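Local coordinates for periplasmic sugar-binding protein (Chloroflexus aurantiacus, PDB 4RXU) that binds beta-D-glucopyranose in the cleft between its two lobes and probably serves as the solute-binding component of an ABC-type sugar transporter, at residues K298-L303 with S355-A360; P43-D48 with Y117-R122; K243-I248 with V269-V274. All coordinates share one frame; numbering follows the deposited sequence.

Contact 1. Residues K298-L303 with S355-A360; sequences KDVRTL and SGYYSA. With BGC (beta-D-glucopyranose), chain C.
The nearest CA atoms, those of D299 and Y357, are 7.8 Å apart where the start of helix 300-315 meets the loop after helix 348-354, and long side chains bridge the gap. R301 reaches across. Its end-on pair, NH1 and NH2, both grip one atom, the carbonyl S355 O, at 2.9 Å and 3.1 Å. Both donors come from one face of the carbonyl plane. Water 1 joins R301 NH1 to G356 O. Side-on, the same guanidinium holds D299: NE bonds OD1 at 3.0 Å and NH2 bonds OD2 at 2.9 Å. This salt bridge fixes the rotation of the group. A bend at chi3 (-64°) turns it toward S355. The Y357 ring stands at 90° to the guanidinium. Its edge meets D299 OD1, with CE1 3.4 Å away, and its OH touches V300 CB and bonds Q47 OE1. G356, with positive phi, is the first residue to leave helical geometry after helix 348-354. D299 is the N-cap of helix 300-315: OD1 accepts a weak bond from R301 N. K298, at the end of strand 295-298, donates from NZ to glucose O2 and O3 and also bonds Q277, in the sugar site of this periplasmic binding protein.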
loop_
_atom_site.group_PDB
_atom_site.type_symbol
_atom_site.label_atom_id
_atom_site.label_comp_id
_atom_site.label_asym_id
_atom_site.label_seq_id
_atom_site.Cartn_x
_atom_site.Cartn_y
_atom_site.Cartn_z
ATOM N N LYS A 298 8.022 -4.042 1.935
ATOM C CA LYS A 298 7.766 -4.369 0.538
ATOM C C LYS A 298 8.988 -3.914 -0.260
ATOM O O LYS A 298 9.242 -2.714 -0.360
ATOM C CB LYS A 298 6.479 -3.682 0.057
ATOM C CG LYS A 298 5.310 -3.813 1.037
ATOM C CD LYS A 298 3.938 -3.566 0.462
ATOM C CE LYS A 298 3.837 -2.209 -0.194
ATOM N NZ LYS A 298 2.406 -1.926 -0.508
ATOM N N ASP A 299 9.785 -4.864 -0.743
ATOM C CA ASP A 299 11.072 -4.526 -1.317
ATOM C C ASP A 299 10.871 -3.901 -2.687
ATOM O O ASP A 299 10.728 -4.586 -3.689
ATOM C CB ASP A 299 11.974 -5.769 -1.366
ATOM C CG ASP A 299 13.417 -5.448 -1.656
ATOM O OD1 ASP A 299 13.697 -4.372 -2.249
ATOM O OD2 ASP A 299 14.273 -6.282 -1.283
ATOM N N VAL A 300 10.858 -2.572 -2.692
ATOM C CA VAL A 300 10.673 -1.792 -3.911
ATOM C C VAL A 300 11.756 -2.064 -4.944
ATOM O O VAL A 300 11.529 -1.908 -6.139
ATOM C CB VAL A 300 10.542 -0.280 -3.575
ATOM C CG1 VAL A 300 10.449 0.557 -4.845
ATOM C CG2 VAL A 300 9.312 -0.017 -2.712
ATOM N N ARG A 301 12.942 -2.480 -4.518
ATOM C CA ARG A 301 13.954 -2.882 -5.506
ATOM C C ARG A 301 13.466 -4.032 -6.395
ATOM O O ARG A 301 13.706 -4.054 -7.603
ATOM C CB ARG A 301 15.267 -3.309 -4.825
ATOM C CG ARG A 301 15.843 -2.252 -3.908
ATOM C CD ARG A 301 17.031 -2.777 -3.139
ATOM N NE ARG A 301 16.646 -3.862 -2.254
ATOM C CZ ARG A 301 17.475 -4.508 -1.450
ATOM N NH1 ARG A 301 18.770 -4.190 -1.428
ATOM N NH2 ARG A 301 17.004 -5.492 -0.693
ATOM N N THR A 302 12.756 -4.979 -5.781
ATOM C CA THR A 302 12.229 -6.111 -6.536
ATOM C C THR A 302 11.097 -5.669 -7.468
ATOM O O THR A 302 11.023 -6.111 -8.605
ATOM C CB THR A 302 11.714 -7.215 -5.606
ATOM O OG1 THR A 302 12.771 -7.574 -4.699
ATOM C CG2 THR A 302 11.260 -8.458 -6.384
ATOM N N LEU A 303 10.222 -4.802 -6.977
ATOM C CA LEU A 303 9.082 -4.353 -7.761
ATOM C C LEU A 303 9.596 -3.618 -9.004
ATOM O O LEU A 303 9.147 -3.869 -10.133
ATOM C CB LEU A 303 8.185 -3.447 -6.919
ATOM C CG LEU A 303 6.739 -3.352 -7.433
ATOM C CD1 LEU A 303 5.950 -4.606 -7.100
ATOM C CD2 LEU A 303 6.029 -2.126 -6.882
ATOM N N SER A 355 19.962 -6.896 4.200
ATOM C CA SER A 355 19.441 -6.991 2.835
ATOM C C SER A 355 19.960 -5.893 1.896
ATOM O O SER A 355 19.713 -5.934 0.693
ATOM C CB SER A 355 17.935 -6.885 2.874
ATOM O OG SER A 355 17.542 -5.577 3.305
ATOM N N GLY A 356 20.621 -4.891 2.447
ATOM C CA GLY A 356 21.069 -3.750 1.661
ATOM C C GLY A 356 20.051 -2.679 1.335
ATOM O O GLY A 356 20.378 -1.718 0.650
ATOM N N TYR A 357 18.833 -2.821 1.837
ATOM C CA TYR A 357 17.797 -1.863 1.504
ATOM C C TYR A 357 18.161 -0.463 1.977
ATOM O O TYR A 357 18.113 0.520 1.197
ATOM C CB TYR A 357 16.460 -2.290 2.098
ATOM C CG TYR A 357 15.263 -1.642 1.439
ATOM C CD1 TYR A 357 14.831 -2.078 0.214
ATOM C CD2 TYR A 357 14.578 -0.583 2.040
ATOM C CE1 TYR A 357 13.742 -1.500 -0.432
ATOM C CE2 TYR A 357 13.468 -0.031 1.428
ATOM C CZ TYR A 357 13.052 -0.499 0.176
ATOM O OH TYR A 357 11.922 0.015 -0.464
ATOM N N TYR A 358 18.576 -0.393 3.238
ATOM C CA TYR A 358 19.027 0.852 3.842
ATOM C C TYR A 358 20.383 0.692 4.490
ATOM O O TYR A 358 20.711 -0.373 4.968
ATOM C CB TYR A 358 18.080 1.335 4.939
ATOM C CG TYR A 358 16.681 1.726 4.505
ATOM C CD1 TYR A 358 16.468 2.497 3.379
ATOM C CD2 TYR A 358 15.587 1.359 5.250
ATOM C CE1 TYR A 358 15.199 2.898 3.010
ATOM C CE2 TYR A 358 14.298 1.754 4.870
ATOM C CZ TYR A 358 14.121 2.533 3.754
ATOM O OH TYR A 358 12.855 2.935 3.353
ATOM N N SER A 359 21.141 1.777 4.533
ATOM C CA SER A 359 22.348 1.821 5.350
ATOM C C SER A 359 21.982 1.965 6.824
ATOM O O SER A 359 21.062 2.709 7.192
ATOM C CB SER A 359 23.248 2.965 4.905
ATOM O OG SER A 359 24.313 3.170 5.833
ATOM N N ALA A 360 22.714 1.252 7.681
ATOM C CA ALA A 360 22.516 1.384 9.126
ATOM C C ALA A 360 22.665 2.834 9.601
ATOM O O ALA A 360 22.033 3.243 10.583
ATOM C CB ALA A 360 23.505 0.508 9.871
HETATM C C2 BGC C . 0.871 1.350 -1.863
HETATM C C3 BGC C . 1.405 1.555 -0.460
HETATM C C4 BGC C . 1.351 3.035 -0.113
HETATM C C5 BGC C . -0.044 3.611 -0.362
HETATM C C6 BGC C . -0.117 5.112 -0.192
HETATM C C1 BGC C . -0.553 1.877 -1.806
HETATM O O1 BGC C . -1.292 1.562 -2.948
HETATM O O2 BGC C . 0.916 -0.043 -2.191
HETATM O O3 BGC C . 2.742 1.066 -0.421
HETATM O O4 BGC C . 1.606 3.182 1.297
HETATM O O5 BGC C . -0.483 3.297 -1.669
HETATM O O6 BGC C . 0.914 5.782 -0.921
HETATM O O HOH W 1 20.305 -2.270 -2.590
#

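Contact 2. Residues P43-D48 with Y117-R122; sequences PRWIQD and YDRLIR. With BGC (beta-D-glucopyranose), chain C.
R44 meets D118 end-on, NH1 and NH2 each 2.9 Å from the single oxygen D118 OD1. Both nitrogens reach it from one face, above the carboxylate plane, and the two flat groups stand 84° apart. On its other edge R44 is held side-on by D48: NE bonds OD1 at 2.7 Å, and NH1 bonds OD2. D48 OD2 also accepts from Y117 OH at 2.7 Å, using its anti lone pair, while R44 NH1 takes the syn one. The arginine thus lies between two carboxylates in a buried salt-bridge network, which probably offsets their charges. W45 CZ3 covers one face of the guanidinium.

This is the sugar site of the periplasmic binding protein fold, with the N-terminal part of helix 44-59 facing the loop that follows strand 113-117. D118 CG lies anti to the backbone N (chi1 -168°), which aims the carboxylate at both R44 and the sugar. D118 OD2 accepts from glucose O2 at 2.7 Å, and R44 NH2 donates to O3 at 2.9 Å. R119 runs extended from CG to NE; its NE and NH2 bond O1 and the ring oxygen O5, both nearly straight at 169°.

The contact is buried throughout, so the contrast is between this bonded side and the W45 side. There the packing is close but has no hydrogen bond between the two segments. The ring edge meets D118, W45 CH2 lying 3.4 Å from D118 OD2. W45 CZ2 sits 3.6 Å from R119 NH2, over a face of the steeply inclined guanidinium and toward its rim. E42 accepts from both W45 NE1 and R119 NH2.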
loop_
_atom_site.group_PDB
_atom_site.type_symbol
_atom_site.label_atom_id
_atom_site.label_comp_id
_atom_site.label_asym_id
_atom_site.label_seq_id
_atom_site.Cartn_x
_atom_site.Cartn_y
_atom_site.Cartn_z
ATOM N N PRO A 43 4.555 9.517 0.419
ATOM C CA PRO A 43 6.001 9.214 0.429
ATOM C C PRO A 43 6.407 7.962 -0.361
ATOM O O PRO A 43 7.503 7.884 -0.888
ATOM C CB PRO A 43 6.296 8.998 1.914
ATOM C CG PRO A 43 5.307 9.844 2.613
ATOM C CD PRO A 43 4.072 9.912 1.752
ATOM N N ARG A 44 5.496 6.994 -0.441
ATOM C CA ARG A 44 5.773 5.718 -1.089
ATOM C C ARG A 44 6.409 5.930 -2.456
ATOM O O ARG A 44 7.403 5.280 -2.775
ATOM C CB ARG A 44 4.494 4.882 -1.232
ATOM C CG ARG A 44 4.599 3.685 -2.177
ATOM C CD ARG A 44 5.679 2.671 -1.824
ATOM N NE ARG A 44 5.953 1.873 -3.009
ATOM C CZ ARG A 44 5.239 0.840 -3.450
ATOM N NH1 ARG A 44 5.555 0.289 -4.622
ATOM N NH2 ARG A 44 4.233 0.328 -2.752
ATOM N N TRP A 45 5.842 6.857 -3.243
ATOM C CA TRP A 45 6.264 6.972 -4.651
ATOM C C TRP A 45 7.638 7.594 -4.826
ATOM O O TRP A 45 8.252 7.423 -5.871
ATOM C CB TRP A 45 5.201 7.648 -5.541
ATOM C CG TRP A 45 3.890 7.040 -5.207
ATOM C CD1 TRP A 45 2.877 7.637 -4.556
ATOM C CD2 TRP A 45 3.537 5.648 -5.310
ATOM N NE1 TRP A 45 1.884 6.723 -4.270
ATOM C CE2 TRP A 45 2.272 5.496 -4.731
ATOM C CE3 TRP A 45 4.160 4.527 -5.857
ATOM C CZ2 TRP A 45 1.634 4.270 -4.653
ATOM C CZ3 TRP A 45 3.520 3.317 -5.789
ATOM C CH2 TRP A 45 2.274 3.195 -5.197
ATOM N N ILE A 46 8.118 8.282 -3.801
ATOM C CA ILE A 46 9.493 8.745 -3.770
ATOM C C ILE A 46 10.451 7.550 -3.711
ATOM O O ILE A 46 11.506 7.571 -4.352
ATOM C CB ILE A 46 9.714 9.718 -2.592
ATOM C CG1 ILE A 46 8.669 10.846 -2.593
ATOM C CG2 ILE A 46 11.107 10.309 -2.657
ATOM C CD1 ILE A 46 8.625 11.694 -3.840
ATOM N N GLN A 47 10.074 6.501 -2.973
ATOM C CA GLN A 47 10.884 5.281 -2.949
ATOM C C GLN A 47 10.977 4.699 -4.362
ATOM O O GLN A 47 12.069 4.424 -4.878
ATOM C CB GLN A 47 10.330 4.238 -1.999
ATOM C CG GLN A 47 10.295 4.613 -0.522
ATOM C CD GLN A 47 10.224 3.364 0.341
ATOM O OE1 GLN A 47 11.050 2.441 0.188
ATOM N NE2 GLN A 47 9.239 3.306 1.229
ATOM N N ASP A 48 9.827 4.517 -5.011
ATOM C CA ASP A 48 9.865 3.957 -6.368
ATOM C C ASP A 48 10.635 4.846 -7.338
ATOM O O ASP A 48 11.392 4.332 -8.142
ATOM C CB ASP A 48 8.468 3.682 -6.911
ATOM C CG ASP A 48 7.680 2.779 -6.003
ATOM O OD1 ASP A 48 7.346 3.250 -4.896
ATOM O OD2 ASP A 48 7.430 1.603 -6.380
ATOM N N TYR A 117 1.287 -0.936 -12.298
ATOM C CA TYR A 117 2.417 -0.978 -11.396
ATOM C C TYR A 117 1.957 -0.631 -9.989
ATOM O O TYR A 117 1.436 0.452 -9.750
ATOM C CB TYR A 117 3.469 0.021 -11.847
ATOM C CG TYR A 117 4.707 0.031 -10.969
ATOM C CD1 TYR A 117 5.671 -0.946 -11.064
ATOM C CD2 TYR A 117 4.883 1.024 -10.029
ATOM C CE1 TYR A 117 6.780 -0.940 -10.237
ATOM C CE2 TYR A 117 6.002 1.058 -9.222
ATOM C CZ TYR A 117 6.937 0.060 -9.324
ATOM O OH TYR A 117 8.027 0.098 -8.493
ATOM N N ASP A 118 2.152 -1.592 -9.090
ATOM C CA ASP A 118 1.790 -1.530 -7.673
ATOM C C ASP A 118 0.286 -1.560 -7.453
ATOM O O ASP A 118 -0.200 -2.381 -6.689
ATOM C CB ASP A 118 2.392 -0.347 -6.924
ATOM C CG ASP A 118 2.233 -0.514 -5.448
ATOM O OD1 ASP A 118 3.084 -1.220 -4.860
ATOM O OD2 ASP A 118 1.222 -0.011 -4.883
ATOM N N ARG A 119 -0.426 -0.617 -8.069
ATOM C CA ARG A 119 -1.880 -0.513 -7.996
ATOM C C ARG A 119 -2.456 -0.938 -9.317
ATOM O O ARG A 119 -1.830 -0.751 -10.372
ATOM C CB ARG A 119 -2.315 0.929 -7.747
ATOM C CG ARG A 119 -1.843 1.504 -6.448
ATOM C CD ARG A 119 -2.200 2.973 -6.379
ATOM N NE ARG A 119 -1.874 3.543 -5.096
ATOM C CZ ARG A 119 -1.956 4.828 -4.808
ATOM N NH1 ARG A 119 -2.312 5.699 -5.742
ATOM N NH2 ARG A 119 -1.663 5.240 -3.589
ATOM N N LEU A 120 -3.655 -1.505 -9.247
ATOM C CA LEU A 120 -4.314 -2.065 -10.404
ATOM C C LEU A 120 -5.273 -1.078 -11.079
ATOM O O LEU A 120 -6.142 -0.496 -10.444
ATOM C CB LEU A 120 -5.085 -3.312 -9.949
ATOM C CG LEU A 120 -5.722 -4.190 -11.025
ATOM C CD1 LEU A 120 -4.705 -4.657 -12.058
ATOM C CD2 LEU A 120 -6.451 -5.351 -10.356
ATOM N N ILE A 121 -5.105 -0.904 -12.386
ATOM C CA ILE A 121 -6.100 -0.226 -13.213
ATOM C C ILE A 121 -7.292 -1.149 -13.377
ATOM O O ILE A 121 -7.136 -2.320 -13.711
ATOM C CB ILE A 121 -5.530 0.130 -14.600
ATOM C CG1 ILE A 121 -4.432 1.179 -14.413
ATOM C CG2 ILE A 121 -6.637 0.668 -15.496
ATOM C CD1 ILE A 121 -3.727 1.610 -15.676
ATOM N N ARG A 122 -8.483 -0.605 -13.159
ATOM C CA ARG A 122 -9.716 -1.374 -13.135
ATOM C C ARG A 122 -10.659 -1.098 -14.273
ATOM O O ARG A 122 -10.559 -0.074 -14.939
ATOM C CB ARG A 122 -10.439 -1.140 -11.812
ATOM C CG ARG A 122 -9.668 -1.704 -10.627
ATOM C CD ARG A 122 -10.457 -1.531 -9.345
ATOM N NE ARG A 122 -11.514 -2.545 -9.219
ATOM C CZ ARG A 122 -12.815 -2.352 -9.326
ATOM N NH1 ARG A 122 -13.331 -1.153 -9.584
ATOM N NH2 ARG A 122 -13.618 -3.406 -9.169
HETATM C C2 BGC C . 0.871 1.350 -1.863
HETATM C C3 BGC C . 1.405 1.555 -0.460
HETATM C C4 BGC C . 1.351 3.035 -0.113
HETATM C C5 BGC C . -0.044 3.611 -0.362
HETATM C C6 BGC C . -0.117 5.112 -0.192
HETATM C C1 BGC C . -0.553 1.877 -1.806
HETATM O O1 BGC C . -1.292 1.562 -2.948
HETATM O O2 BGC C . 0.916 -0.043 -2.191
HETATM O O3 BGC C . 2.742 1.066 -0.421
HETATM O O4 BGC C . 1.606 3.182 1.297
HETATM O O5 BGC C . -0.483 3.297 -1.669
HETATM O O6 BGC C . 0.914 5.782 -0.921
#

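Contact 3. Residues K243-I248 with V269-V274; sequences KGKVYI and VTEYFV
Y247 lays its ring beside that of F273, the planes only 7° apart but slid so far that they barely overlap, with centroids 5.0 Å apart. Y247 CE2 comes 3.4 Å from F273 CD1. Paired in register, both point to one face, and like chi1 values (-66° and -64°) set the rings side by side. Y247 OH bonds the carbonyl of H149. A serine in place of Y247 would probably take this ring from beside F273 and leave H149 O without this donor. On the same face, K245 and E271 run side by side. Their charged ends stay 4.3 Å apart, NZ to OE1, and water 2 lies between them, its bond to NZ weak. The two strands are parallel and close a beta-alpha-beta unit over helix 253-264, with 269-274 at the edge of the four-stranded sheet. The backbone bonds alternate: V246 N to E271 O, F273 N to V246 O, I248 N to F273 O. At the start G244 O takes both T270 N and E271 N, from above its carbonyl plane. The other face, with V246, I248, Y272 and V274, is mostly apolar. V246 CG2 touches Y272 CB at 3.6 Å, and I248 CG2 meets V274 CG2 at 3.7 Å. F263 of the crossover helix packs on V246 and I248.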
loop_
_atom_site.group_PDB
_atom_site.type_symbol
_atom_site.label_atom_id
_atom_site.label_comp_id
_atom_site.label_asym_id
_atom_site.label_seq_id
_atom_site.Cartn_x
_atom_site.Cartn_y
_atom_site.Cartn_z
ATOM N N LYS A 243 -10.298 2.507 25.885
ATOM C CA LYS A 243 -8.883 2.753 25.745
ATOM C C LYS A 243 -8.113 1.737 26.548
ATOM O O LYS A 243 -8.368 0.538 26.435
ATOM C CB LYS A 243 -8.576 4.198 26.120
ATOM C CG LYS A 243 -9.215 5.128 25.113
ATOM C CD LYS A 243 -9.208 6.563 25.526
ATOM C CE LYS A 243 -10.108 7.341 24.592
ATOM N NZ LYS A 243 -9.961 8.785 24.811
ATOM N N GLY A 244 -7.165 2.202 27.352
ATOM C CA GLY A 244 -6.242 1.314 28.017
ATOM C C GLY A 244 -5.257 0.722 27.029
ATOM O O GLY A 244 -4.490 1.419 26.388
ATOM N N LYS A 245 -5.279 -0.588 26.921
ATOM C CA LYS A 245 -4.381 -1.283 26.010
ATOM C C LYS A 245 -5.093 -1.564 24.707
ATOM O O LYS A 245 -6.014 -2.388 24.666
ATOM C CB LYS A 245 -3.955 -2.588 26.632
ATOM C CG LYS A 245 -2.924 -3.337 25.828
ATOM C CD LYS A 245 -2.129 -4.181 26.779
ATOM C CE LYS A 245 -2.154 -5.597 26.311
ATOM N NZ LYS A 245 -1.624 -6.440 27.409
ATOM N N VAL A 246 -4.637 -0.936 23.625
ATOM C CA VAL A 246 -5.432 -0.859 22.417
ATOM C C VAL A 246 -4.652 -1.341 21.217
ATOM O O VAL A 246 -3.434 -1.394 21.225
ATOM C CB VAL A 246 -5.982 0.563 22.168
ATOM C CG1 VAL A 246 -6.684 1.100 23.409
ATOM C CG2 VAL A 246 -4.892 1.522 21.709
ATOM N N TYR A 247 -5.409 -1.685 20.184
ATOM C CA TYR A 247 -4.913 -2.337 18.976
ATOM C C TYR A 247 -5.357 -1.496 17.782
ATOM O O TYR A 247 -6.541 -1.179 17.653
ATOM C CB TYR A 247 -5.464 -3.772 18.941
ATOM C CG TYR A 247 -4.874 -4.530 20.072
ATOM C CD1 TYR A 247 -5.436 -4.466 21.355
ATOM C CD2 TYR A 247 -3.711 -5.254 19.903
ATOM C CE1 TYR A 247 -4.842 -5.113 22.424
ATOM C CE2 TYR A 247 -3.116 -5.920 20.974
ATOM C CZ TYR A 247 -3.693 -5.842 22.223
ATOM O OH TYR A 247 -3.106 -6.487 23.281
ATOM N N ILE A 248 -4.402 -1.114 16.935
ATOM C CA ILE A 248 -4.638 -0.154 15.872
ATOM C C ILE A 248 -4.171 -0.729 14.533
ATOM O O ILE A 248 -2.992 -1.031 14.340
ATOM C CB ILE A 248 -3.881 1.155 16.104
ATOM C CG1 ILE A 248 -4.227 1.762 17.475
ATOM C CG2 ILE A 248 -4.144 2.142 14.955
ATOM C CD1 ILE A 248 -3.263 2.823 17.950
ATOM N N VAL A 269 -4.868 5.955 27.212
ATOM C CA VAL A 269 -4.252 4.884 26.422
ATOM C C VAL A 269 -2.948 4.510 27.110
ATOM O O VAL A 269 -1.956 5.246 27.056
ATOM C CB VAL A 269 -4.011 5.313 24.962
ATOM C CG1 VAL A 269 -3.247 4.234 24.190
ATOM C CG2 VAL A 269 -5.341 5.617 24.291
ATOM N N THR A 270 -2.973 3.381 27.798
ATOM C CA THR A 270 -1.802 2.943 28.566
ATOM C C THR A 270 -0.789 2.199 27.719
ATOM O O THR A 270 0.378 2.135 28.071
ATOM C CB THR A 270 -2.193 2.077 29.770
ATOM O OG1 THR A 270 -2.977 0.960 29.316
ATOM C CG2 THR A 270 -2.962 2.945 30.808
ATOM N N GLU A 271 -1.238 1.633 26.610
ATOM C CA GLU A 271 -0.358 0.945 25.683
ATOM C C GLU A 271 -1.076 0.832 24.357
ATOM O O GLU A 271 -2.277 0.631 24.345
ATOM C CB GLU A 271 0.003 -0.474 26.159
ATOM C CG GLU A 271 1.186 -1.046 25.375
ATOM C CD GLU A 271 1.610 -2.448 25.792
ATOM O OE1 GLU A 271 0.957 -3.040 26.674
ATOM O OE2 GLU A 271 2.611 -2.962 25.229
ATOM N N TYR A 272 -0.350 0.927 23.250
ATOM C CA TYR A 272 -0.958 0.677 21.954
ATOM C C TYR A 272 -0.022 -0.164 21.099
ATOM O O TYR A 272 1.222 -0.086 21.207
ATOM C CB TYR A 272 -1.346 1.963 21.214
ATOM C CG TYR A 272 -0.175 2.825 20.817
ATOM C CD1 TYR A 272 0.530 2.590 19.638
ATOM C CD2 TYR A 272 0.208 3.911 21.607
ATOM C CE1 TYR A 272 1.621 3.378 19.287
ATOM C CE2 TYR A 272 1.293 4.714 21.265
ATOM C CZ TYR A 272 2.001 4.445 20.116
ATOM O OH TYR A 272 3.075 5.249 19.800
ATOM N N PHE A 273 -0.657 -1.000 20.278
ATOM C CA PHE A 273 -0.020 -1.775 19.228
ATOM C C PHE A 273 -0.501 -1.214 17.903
ATOM O O PHE A 273 -1.701 -1.046 17.705
ATOM C CB PHE A 273 -0.397 -3.247 19.377
ATOM C CG PHE A 273 0.109 -3.862 20.643
ATOM C CD1 PHE A 273 -0.637 -3.802 21.816
ATOM C CD2 PHE A 273 1.340 -4.482 20.662
ATOM C CE1 PHE A 273 -0.155 -4.366 22.982
ATOM C CE2 PHE A 273 1.825 -5.043 21.825
ATOM C CZ PHE A 273 1.076 -4.981 22.984
ATOM N N VAL A 274 0.415 -0.855 17.011
ATOM C CA VAL A 274 0.035 -0.218 15.752
ATOM C C VAL A 274 0.851 -0.786 14.597
ATOM O O VAL A 274 2.068 -1.018 14.693
ATOM C CB VAL A 274 0.179 1.325 15.772
ATOM C CG1 VAL A 274 1.630 1.767 15.955
ATOM C CG2 VAL A 274 -0.450 1.926 14.524
HETATM O O HOH W 2 1.596 -6.229 26.441
#

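From the N terminus, contact 2 comes first: it closes a loop from helix 44-59 to the end of strand 113-117, in the lobe with the mixed sheet. Contact 3 follows in the other lobe, closing a short loop of twenty residues through helix 253-264. Contact 1 closes last and ties the start of helix 300-315 to the loop after helix 348-354, next to helix 44-59. The three follow in series; none nests or crosses. Contacts 1 and 2 touch, through Y357 OH on Q47 OE1 and L303 against R44 and Y117, and both reach the glucose. Contact 3 lies about 30 Å from each, centre to centre, and touches neither.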